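Local coordinates for protein PrgA (Enterococcus faecalis, PDB 6Z9K) that provides surface exclusion against unwanted conjugation as a cell-wall-anchored protein that extends far outside the cell and includes this CAP domain, at residues Pro20-Tyr26 / Glu34-Glu39; Asn58-Asp64 / Gly156-Tyr161; Lys73-Ser77 / Ile103-Trp107. All coordinates share one frame; numbering follows the deposited sequence.

Interaction 1. Residues Pro20-Tyr26 / Glu34-Glu39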
loop_
_atom_site.group_PDB
_atom_site.type_symbol
_atom_site.label_atom_id
_atom_site.label_comp_id
_atom_site.label_asym_id
_atom_site.label_seq_id
_atom_site.Cartn_x
_atom_site.Cartn_y
_atom_site.Cartn_z
ATOM N N PRO A 20 11.865 -11.811 -13.605
ATOM C CA PRO A 20 13.291 -11.609 -13.823
ATOM C C PRO A 20 13.614 -10.173 -14.209
ATOM O O PRO A 20 12.788 -9.512 -14.863
ATOM C CB PRO A 20 13.622 -12.568 -14.984
ATOM C CG PRO A 20 12.496 -13.571 -14.988
ATOM C CD PRO A 20 11.279 -12.763 -14.551
ATOM N N LYS A 21 14.760 -9.686 -13.742
ATOM C CA LYS A 21 15.303 -8.342 -14.029
ATOM C C LYS A 21 14.543 -7.258 -13.299
ATOM O O LYS A 21 14.856 -6.095 -13.492
ATOM C CB LYS A 21 15.322 -8.024 -15.526
ATOM C CG LYS A 21 16.015 -9.086 -16.338
ATOM C CD LYS A 21 16.187 -8.618 -17.745
ATOM C CE LYS A 21 16.540 -9.750 -18.653
ATOM N NZ LYS A 21 16.674 -9.325 -20.065
ATOM N N PHE A 22 13.736 -7.597 -12.307
ATOM C CA PHE A 22 13.073 -6.562 -11.493
ATOM C C PHE A 22 14.083 -5.808 -10.634
ATOM O O PHE A 22 15.042 -6.404 -10.139
ATOM C CB PHE A 22 11.969 -7.178 -10.637
ATOM C CG PHE A 22 11.090 -6.132 -9.979
ATOM C CD1 PHE A 22 10.282 -5.301 -10.742
ATOM C CD2 PHE A 22 11.061 -5.967 -8.604
ATOM C CE1 PHE A 22 9.441 -4.368 -10.143
ATOM C CE2 PHE A 22 10.279 -4.978 -8.018
ATOM C CZ PHE A 22 9.443 -4.225 -8.789
ATOM N N SER A 23 13.876 -4.497 -10.498
ATOM C CA SER A 23 14.656 -3.613 -9.606
ATOM C C SER A 23 13.824 -2.373 -9.346
ATOM O O SER A 23 12.813 -2.196 -10.044
ATOM C CB SER A 23 15.983 -3.238 -10.204
ATOM O OG SER A 23 15.787 -2.379 -11.308
ATOM N N ALA A 24 14.206 -1.602 -8.341
ATOM C CA ALA A 24 13.455 -0.405 -7.938
ATOM C C ALA A 24 13.536 0.655 -9.050
ATOM O O ALA A 24 12.698 1.558 -9.035
ATOM C CB ALA A 24 14.003 0.096 -6.627
ATOM N N ASP A 25 14.420 0.475 -10.028
ATOM C CA ASP A 25 14.629 1.500 -11.085
ATOM C C ASP A 25 14.672 0.806 -12.440
ATOM O O ASP A 25 15.395 1.278 -13.349
ATOM C CB ASP A 25 15.885 2.323 -10.781
ATOM C CG ASP A 25 17.147 1.526 -10.597
ATOM O OD1 ASP A 25 17.036 0.290 -10.584
ATOM O OD2 ASP A 25 18.255 2.154 -10.529
ATOM N N TYR A 26 13.895 -0.255 -12.620
ATOM C CA TYR A 26 13.949 -1.044 -13.875
ATOM C C TYR A 26 13.616 -0.133 -15.077
ATOM O O TYR A 26 14.030 -0.439 -16.215
ATOM C CB TYR A 26 13.051 -2.277 -13.794
ATOM C CG TYR A 26 11.558 -2.057 -13.933
ATOM C CD1 TYR A 26 10.967 -1.865 -15.179
ATOM C CD2 TYR A 26 10.739 -2.161 -12.826
ATOM C CE1 TYR A 26 9.598 -1.695 -15.308
ATOM C CE2 TYR A 26 9.364 -1.973 -12.943
ATOM C CZ TYR A 26 8.797 -1.764 -14.189
ATOM O OH TYR A 26 7.432 -1.634 -14.318
ATOM N N GLU A 34 12.974 -4.916 -22.952
ATOM C CA GLU A 34 13.023 -5.635 -21.644
ATOM C C GLU A 34 11.933 -5.095 -20.708
ATOM O O GLU A 34 11.383 -5.875 -19.913
ATOM C CB GLU A 34 14.340 -5.389 -20.923
ATOM C CG GLU A 34 15.491 -6.095 -21.579
ATOM C CD GLU A 34 16.835 -5.738 -20.953
ATOM O OE1 GLU A 34 17.196 -4.546 -20.949
ATOM O OE2 GLU A 34 17.523 -6.679 -20.426
ATOM N N ILE A 35 11.685 -3.789 -20.706
ATOM C CA ILE A 35 10.587 -3.209 -19.867
ATOM C C ILE A 35 9.259 -3.845 -20.289
ATOM O O ILE A 35 8.492 -4.276 -19.403
ATOM C CB ILE A 35 10.541 -1.680 -19.972
ATOM C CG1 ILE A 35 11.770 -1.057 -19.301
ATOM C CG2 ILE A 35 9.227 -1.146 -19.352
ATOM C CD1 ILE A 35 12.027 0.340 -19.641
ATOM N N ALA A 36 8.961 -3.883 -21.577
ATOM C CA ALA A 36 7.685 -4.411 -22.090
ATOM C C ALA A 36 7.544 -5.853 -21.605
ATOM O O ALA A 36 6.442 -6.268 -21.170
ATOM C CB ALA A 36 7.602 -4.280 -23.589
ATOM N N THR A 37 8.614 -6.639 -21.752
ATOM C CA THR A 37 8.620 -8.083 -21.415
ATOM C C THR A 37 8.402 -8.245 -19.917
ATOM O O THR A 37 7.573 -9.061 -19.518
ATOM C CB THR A 37 9.946 -8.729 -21.856
ATOM O OG1 THR A 37 9.986 -8.746 -23.288
ATOM C CG2 THR A 37 10.103 -10.128 -21.333
ATOM N N LEU A 38 9.098 -7.459 -19.108
ATOM C CA LEU A 38 8.998 -7.516 -17.631
ATOM C C LEU A 38 7.561 -7.237 -17.207
ATOM O O LEU A 38 7.033 -7.975 -16.315
ATOM C CB LEU A 38 9.958 -6.533 -16.970
ATOM C CG LEU A 38 9.972 -6.500 -15.438
ATOM C CD1 LEU A 38 11.324 -6.041 -14.927
ATOM C CD2 LEU A 38 8.903 -5.561 -14.883
ATOM N N GLU A 39 6.986 -6.161 -17.744
ATOM C CA GLU A 39 5.645 -5.743 -17.288
ATOM C C GLU A 39 4.621 -6.781 -17.751
ATOM O O GLU A 39 3.733 -7.156 -16.943
ATOM C CB GLU A 39 5.362 -4.326 -17.750
ATOM C CG GLU A 39 6.307 -3.327 -17.151
ATOM C CD GLU A 39 5.936 -1.876 -17.339
ATOM O OE1 GLU A 39 5.084 -1.602 -18.237
ATOM O OE2 GLU A 39 6.548 -1.056 -16.669
#
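Y26 and L38 meet face-on: methyl CD2 of L38 lies over the phenol ring of Y26, 3.9 Å from its centroid and close to the ring normal, a CH-pi contact displaced toward the rim on the hydroxyl side. The other L38 methyl, CD1, reaches back to the loop backbone, 3.8 Å from P20 O and as close to K21 C, while CD2 also touches the edge of the F22 ring. L38 thus lies between the loop backbone at P20-K21 and the tyrosine ring. I35 comes to the rim of the same ring, its CG2 4.1 Å from Y26 CE1.

Two polar links flank this apolar centre. Y26 OH donates to E39 OE2 at 2.6 Å, a short bond received on the anti side of the carboxylate and 22° out of its plane; ring and carboxylate stand nearly perpendicular, at 87°. E39 OE2 also bonds Y183 OH, so one oxygen holds two tyrosines. At the outer edge K21, its chain extended, crosses E34 at about a right angle, and K21 NZ meets E34 OE2 at 2.8 Å in a salt bridge, on the anti lone pair of that oxygen. E34 OE1 is in turn fixed by the backbone N of S31. With CG of Y26 lodged between its own N and carbonyl carbon (chi1 76°), the ring is turned back toward the helix.

The Y26 side chain is about 10 Å from that of H185, which binds magnesium. The contact folds the loop leading into helix 26-29 back over the first half of helix 32-45. On its other flank F22 stacks edge-to-face on F176, at the end of helix 160-176, and both F22 and Y26 touch L186 of helix 184-189, the helix that contains H185.

Interaction 2. Residues Asn58-Asp64 / Gly156-Tyr161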
loop_
_atom_site.group_PDB
_atom_site.type_symbol
_atom_site.label_atom_id
_atom_site.label_comp_id
_atom_site.label_asym_id
_atom_site.label_seq_id
_atom_site.Cartn_x
_atom_site.Cartn_y
_atom_site.Cartn_z
ATOM N N ASN A 58 -13.903 -14.328 4.444
ATOM C CA ASN A 58 -13.673 -12.862 4.481
ATOM C C ASN A 58 -14.656 -12.171 3.527
ATOM O O ASN A 58 -14.783 -10.952 3.612
ATOM C CB ASN A 58 -12.212 -12.548 4.163
ATOM C CG ASN A 58 -11.294 -12.803 5.337
ATOM O OD1 ASN A 58 -11.758 -12.990 6.452
ATOM N ND2 ASN A 58 -9.996 -12.782 5.117
ATOM N N LYS A 59 -15.304 -12.903 2.629
ATOM C CA LYS A 59 -16.242 -12.302 1.643
ATOM C C LYS A 59 -17.525 -11.872 2.354
ATOM O O LYS A 59 -18.249 -11.098 1.754
ATOM C CB LYS A 59 -16.565 -13.262 0.500
ATOM C CG LYS A 59 -15.485 -13.385 -0.549
ATOM C CD LYS A 59 -15.877 -14.264 -1.715
ATOM C CE LYS A 59 -14.760 -14.479 -2.711
ATOM N NZ LYS A 59 -15.050 -15.608 -3.633
ATOM N N ASP A 60 -17.769 -12.377 3.569
ATOM C CA ASP A 60 -18.960 -12.055 4.407
ATOM C C ASP A 60 -18.523 -11.276 5.644
ATOM O O ASP A 60 -19.381 -11.015 6.533
ATOM C CB ASP A 60 -19.732 -13.333 4.749
ATOM C CG ASP A 60 -20.362 -13.983 3.531
ATOM O OD1 ASP A 60 -20.784 -13.232 2.627
ATOM O OD2 ASP A 60 -20.405 -15.242 3.469
ATOM N N VAL A 61 -17.260 -10.855 5.718
ATOM C CA VAL A 61 -16.835 -9.886 6.768
ATOM C C VAL A 61 -16.936 -8.474 6.179
ATOM O O VAL A 61 -16.108 -8.111 5.320
ATOM C CB VAL A 61 -15.434 -10.189 7.327
ATOM C CG1 VAL A 61 -15.058 -9.206 8.425
ATOM C CG2 VAL A 61 -15.331 -11.612 7.843
ATOM N N MET A 62 -17.921 -7.686 6.607
ATOM C CA MET A 62 -18.173 -6.359 6.016
ATOM C C MET A 62 -17.540 -5.299 6.919
ATOM O O MET A 62 -17.780 -5.296 8.139
ATOM C CB MET A 62 -19.669 -6.102 5.813
ATOM C CG MET A 62 -20.356 -7.168 4.989
ATOM S SD MET A 62 -19.549 -7.437 3.373
ATOM C CE MET A 62 -19.879 -5.860 2.589
ATOM N N TRP A 63 -16.746 -4.414 6.322
ATOM C CA TRP A 63 -16.065 -3.292 6.996
ATOM C C TRP A 63 -16.705 -1.972 6.581
ATOM O O TRP A 63 -16.904 -1.745 5.392
ATOM C CB TRP A 63 -14.576 -3.314 6.616
ATOM C CG TRP A 63 -13.796 -4.382 7.309
ATOM C CD1 TRP A 63 -14.243 -5.512 7.920
ATOM C CD2 TRP A 63 -12.378 -4.386 7.446
ATOM N NE1 TRP A 63 -13.196 -6.184 8.487
ATOM C CE2 TRP A 63 -12.040 -5.524 8.191
ATOM C CE3 TRP A 63 -11.383 -3.474 7.073
ATOM C CZ2 TRP A 63 -10.717 -5.822 8.495
ATOM C CZ3 TRP A 63 -10.074 -3.788 7.344
ATOM C CH2 TRP A 63 -9.756 -4.932 8.070
ATOM N N ASP A 64 -16.958 -1.098 7.553
ATOM C CA ASP A 64 -17.490 0.253 7.297
ATOM C C ASP A 64 -16.268 1.158 7.167
ATOM O O ASP A 64 -15.657 1.381 8.173
ATOM C CB ASP A 64 -18.449 0.593 8.442
ATOM C CG ASP A 64 -19.253 1.856 8.231
ATOM O OD1 ASP A 64 -18.787 2.716 7.438
ATOM O OD2 ASP A 64 -20.352 1.955 8.864
ATOM N N GLY A 156 -21.397 2.704 2.720
ATOM C CA GLY A 156 -20.047 2.849 3.291
ATOM C C GLY A 156 -19.360 1.518 3.582
ATOM O O GLY A 156 -18.269 1.578 4.194
ATOM N N LYS A 157 -19.935 0.366 3.214
ATOM C CA LYS A 157 -19.388 -0.959 3.603
ATOM C C LYS A 157 -18.806 -1.705 2.393
ATOM O O LYS A 157 -19.218 -1.439 1.262
ATOM C CB LYS A 157 -20.437 -1.812 4.309
ATOM C CG LYS A 157 -20.914 -1.246 5.640
ATOM C CD LYS A 157 -22.080 -2.023 6.159
ATOM C CE LYS A 157 -22.505 -1.592 7.545
ATOM N NZ LYS A 157 -22.803 -2.777 8.383
ATOM N N VAL A 158 -17.828 -2.572 2.653
ATOM C CA VAL A 158 -17.053 -3.347 1.632
ATOM C C VAL A 158 -16.456 -4.542 2.367
ATOM O O VAL A 158 -16.094 -4.381 3.534
ATOM C CB VAL A 158 -15.977 -2.511 0.892
ATOM C CG1 VAL A 158 -15.001 -1.827 1.809
ATOM C CG2 VAL A 158 -15.195 -3.337 -0.089
ATOM N N SER A 159 -16.364 -5.704 1.730
ATOM C CA SER A 159 -15.897 -6.910 2.445
ATOM C C SER A 159 -14.397 -6.794 2.637
ATOM O O SER A 159 -13.724 -6.134 1.814
ATOM C CB SER A 159 -16.251 -8.195 1.773
ATOM O OG SER A 159 -15.390 -8.479 0.705
ATOM N N LYS A 160 -13.914 -7.424 3.691
ATOM C CA LYS A 160 -12.483 -7.556 3.999
ATOM C C LYS A 160 -11.786 -8.233 2.810
ATOM O O LYS A 160 -10.712 -7.793 2.394
ATOM C CB LYS A 160 -12.360 -8.387 5.271
ATOM C CG LYS A 160 -10.956 -8.792 5.654
ATOM C CD LYS A 160 -10.908 -9.417 6.992
ATOM C CE LYS A 160 -9.500 -9.478 7.504
ATOM N NZ LYS A 160 -9.505 -9.903 8.920
ATOM N N TYR A 161 -12.422 -9.234 2.225
ATOM C CA TYR A 161 -11.885 -9.918 1.020
ATOM C C TYR A 161 -11.619 -8.875 -0.065
ATOM O O TYR A 161 -10.531 -8.827 -0.645
ATOM C CB TYR A 161 -12.859 -10.994 0.526
ATOM C CG TYR A 161 -12.450 -11.580 -0.797
ATOM C CD1 TYR A 161 -12.824 -10.980 -1.990
ATOM C CD2 TYR A 161 -11.623 -12.685 -0.858
ATOM C CE1 TYR A 161 -12.400 -11.469 -3.216
ATOM C CE2 TYR A 161 -11.198 -13.199 -2.079
ATOM C CZ TYR A 161 -11.602 -12.598 -3.262
ATOM O OH TYR A 161 -11.170 -13.093 -4.480
#
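Backbone hydrogen bonds join W63 and V158 in both directions: W63 N gives to V158 O at 2.9 Å, and V158 N returns to W63 O at 3.0 Å. On each side of this hydrogen-bonded pair lies a non-hydrogen-bonded one, M62 with S159 and D64 with K157. Past the strand end, backbone bonds continue to the first turn of helix 160-176. K160 N donates to V61 O at 2.8 Å, meeting it almost head-on with a C=O...donor angle of 170°, whereas Y161 N approaches N58 O at 3.2 Å from above the carbonyl plane. The loop thus supplies acceptors to two amides of the helix's first turn, and S159, the N-cap, bonds T162 N through OG.

This two-stranded antiparallel ribbon, 62-64 with 157-159, stands apart from the three-stranded sheet of the CAP domain and leads straight into a helix on its second strand.

Ring contacts cluster on the two helix residues. K59 runs beside Y161, pointing the same way, and lays its extended chain along the phenol face: CE sits over the ring centre, 3.7 Å from the centroid, and NZ makes a longer cation-pi contact while forming a salt bridge with E56. F49 meets the same tyrosine edge-to-face. K160 passes over the indole of W63, CB 4.2 Å from the five-membered ring centroid and CD 3.9 Å from W63 CZ2. Its chain, extended throughout with CG anti to N (chi1 172°), also slides past the N58 amide to bring NZ into a salt bridge with E75.

Among the remaining van der Waals contacts, M62 curls at chi2 and chi3 to put SD 3.7 Å from S159 CB and CE against the V158-S159 peptide.

Interaction 3. Residues Lys73-Ser77 / Ile103-Trp107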
loop_
_atom_site.group_PDB
_atom_site.type_symbol
_atom_site.label_atom_id
_atom_site.label_comp_id
_atom_site.label_asym_id
_atom_site.label_seq_id
_atom_site.Cartn_x
_atom_site.Cartn_y
_atom_site.Cartn_z
ATOM N N LYS A 73 -8.098 -1.243 11.547
ATOM C CA LYS A 73 -7.074 -0.333 10.954
ATOM C C LYS A 73 -5.703 -1.002 11.018
ATOM O O LYS A 73 -4.924 -0.918 10.010
ATOM C CB LYS A 73 -7.051 1.003 11.704
ATOM C CG LYS A 73 -8.329 1.784 11.549
ATOM C CD LYS A 73 -8.297 3.149 12.213
ATOM C CE LYS A 73 -9.505 3.943 11.786
ATOM N NZ LYS A 73 -9.593 5.201 12.533
ATOM N N LYS A 74 -5.347 -1.596 12.158
ATOM C CA LYS A 74 -4.009 -2.200 12.288
ATOM C C LYS A 74 -3.917 -3.374 11.312
ATOM O O LYS A 74 -2.920 -3.450 10.597
ATOM C CB LYS A 74 -3.691 -2.588 13.723
ATOM C CG LYS A 74 -2.242 -3.049 13.930
ATOM C CD LYS A 74 -1.707 -2.690 15.321
ATOM C CE LYS A 74 -1.580 -1.178 15.485
ATOM N NZ LYS A 74 -0.889 -0.744 16.730
ATOM N N GLU A 75 -4.962 -4.196 11.182
ATOM C CA GLU A 75 -4.934 -5.365 10.261
ATOM C C GLU A 75 -4.682 -4.878 8.837
ATOM O O GLU A 75 -3.900 -5.516 8.117
ATOM C CB GLU A 75 -6.237 -6.158 10.275
ATOM C CG GLU A 75 -6.432 -7.019 11.495
ATOM C CD GLU A 75 -7.790 -7.720 11.472
ATOM O OE1 GLU A 75 -8.543 -7.614 12.484
ATOM O OE2 GLU A 75 -8.114 -8.307 10.394
ATOM N N LEU A 76 -5.397 -3.852 8.415
ATOM C CA LEU A 76 -5.306 -3.294 7.054
ATOM C C LEU A 76 -3.874 -2.851 6.773
ATOM O O LEU A 76 -3.366 -3.188 5.699
ATOM C CB LEU A 76 -6.291 -2.145 6.913
ATOM C CG LEU A 76 -6.550 -1.682 5.487
ATOM C CD1 LEU A 76 -7.261 -2.761 4.685
ATOM C CD2 LEU A 76 -7.278 -0.339 5.462
ATOM N N SER A 77 -3.245 -2.162 7.715
ATOM C CA SER A 77 -1.861 -1.663 7.538
ATOM C C SER A 77 -0.874 -2.843 7.555
ATOM O O SER A 77 0.026 -2.841 6.712
ATOM C CB SER A 77 -1.506 -0.660 8.595
ATOM O OG SER A 77 -2.123 0.598 8.314
ATOM N N ILE A 103 -0.516 4.758 11.467
ATOM C CA ILE A 103 -1.987 4.565 11.285
ATOM C C ILE A 103 -2.693 5.908 11.471
ATOM O O ILE A 103 -3.501 6.298 10.641
ATOM C CB ILE A 103 -2.476 3.485 12.236
ATOM C CG1 ILE A 103 -1.865 2.146 11.834
ATOM C CG2 ILE A 103 -3.993 3.400 12.257
ATOM C CD1 ILE A 103 -2.127 1.069 12.881
ATOM N N LYS A 104 -2.387 6.609 12.541
ATOM C CA LYS A 104 -3.097 7.880 12.847
ATOM C C LYS A 104 -2.805 8.868 11.737
ATOM O O LYS A 104 -3.732 9.589 11.330
ATOM C CB LYS A 104 -2.693 8.465 14.208
ATOM C CG LYS A 104 -3.398 9.773 14.565
ATOM C CD LYS A 104 -2.994 10.267 15.910
ATOM C CE LYS A 104 -3.513 11.646 16.241
ATOM N NZ LYS A 104 -2.993 12.710 15.337
ATOM N N PHE A 105 -1.571 8.942 11.272
ATOM C CA PHE A 105 -1.193 9.896 10.222
ATOM C C PHE A 105 -2.000 9.543 8.981
ATOM O O PHE A 105 -2.645 10.451 8.352
ATOM C CB PHE A 105 0.313 9.864 9.984
ATOM C CG PHE A 105 0.868 10.786 8.944
ATOM C CD1 PHE A 105 0.228 11.944 8.509
ATOM C CD2 PHE A 105 2.130 10.498 8.452
ATOM C CE1 PHE A 105 0.832 12.781 7.598
ATOM C CE2 PHE A 105 2.715 11.328 7.526
ATOM C CZ PHE A 105 2.070 12.453 7.096
ATOM N N ALA A 106 -1.989 8.266 8.587
ATOM C CA ALA A 106 -2.728 7.869 7.369
ATOM C C ALA A 106 -4.226 8.219 7.459
ATOM O O ALA A 106 -4.822 8.733 6.471
ATOM C CB ALA A 106 -2.577 6.387 7.123
ATOM N N TRP A 107 -4.857 7.956 8.615
ATOM C CA TRP A 107 -6.316 8.175 8.758
ATOM C C TRP A 107 -6.602 9.679 8.814
ATOM O O TRP A 107 -7.708 10.077 8.370
ATOM C CB TRP A 107 -6.883 7.335 9.910
ATOM C CG TRP A 107 -6.995 5.913 9.452
ATOM C CD1 TRP A 107 -6.072 4.916 9.652
ATOM C CD2 TRP A 107 -8.025 5.345 8.619
ATOM N NE1 TRP A 107 -6.493 3.757 9.049
ATOM C CE2 TRP A 107 -7.678 3.998 8.392
ATOM C CE3 TRP A 107 -9.219 5.827 8.076
ATOM C CZ2 TRP A 107 -8.495 3.137 7.648
ATOM C CZ3 TRP A 107 -10.002 4.984 7.315
ATOM C CH2 TRP A 107 -9.654 3.651 7.127
HETATM O O HOH W 1 -4.575 1.477 8.950
#
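K73 and W107 meet where segments 73-77 and 103-107 of helices 70-90 and 100-112 run at 93° to each other, beside strand 196-202 in the CAP domain, a fold in which helices pack around a central sheet. The segment axes come no closer than 11.1 Å, so long side chains bridge the interval.

The ring contact is extensive. The extended K73 chain slants across one indole face, with CG and CD near NE1 and CE over the centre of the ring system, 3.8 Å from the five-membered ring centroid and 10° off its normal. NZ continues over the same face in a cation-pi contact, 4.3 Å from that centroid. CG of K73 lies beside its own backbone N (chi1 -65°), which aims the chain toward the indole. L76 CD2 adds a looser touch at W107 CZ2; V199 and L201 of strand 196-202 pack on L76, and L201 also touches W107.

Apolar packing centres on I103, whose branches reach three residues. Its CG2 meets K73 CB and its CG1 faces S77 OG, while CD1 presses against K74 CE at 3.5 Å, a close approach for two carbons. The K74 chain, bent at chi2 and chi3, crosses the isoleucine at about a right angle and carries NZ to a salt bridge with D100, at the start of the other helix.

Polar contact between the segments runs through one water, lying in the indole plane. It accepts from W107 NE1 at 3.0 Å, donates at 2.6 Å to K73 O, which also accepts from S77 N, and is hydrogen-bonded to S77 OG at 2.7 Å, a hydroxyl that also bonds V199 N.

From the N terminus, interaction 1 closes first, a short local loop folding residues 20-26 onto helix 32-45 before interaction 2 opens. Residues 58-64 then begin the long loop that 156-161 closes, and interaction 3 is nested inside it, joining helix 70-90 to helix 100-112. Interactions 2 and 3 touch, with centres 16 Å apart: K160 NZ forms a salt bridge with E75 OE2 at 2.6 Å, and W63 packs on L76, so the ribbon and the start of helix 160-176 are tied to helix 70-90. Interaction 1 lies across the chain's centre from both, its nearest atoms about 18 Å from interaction 3.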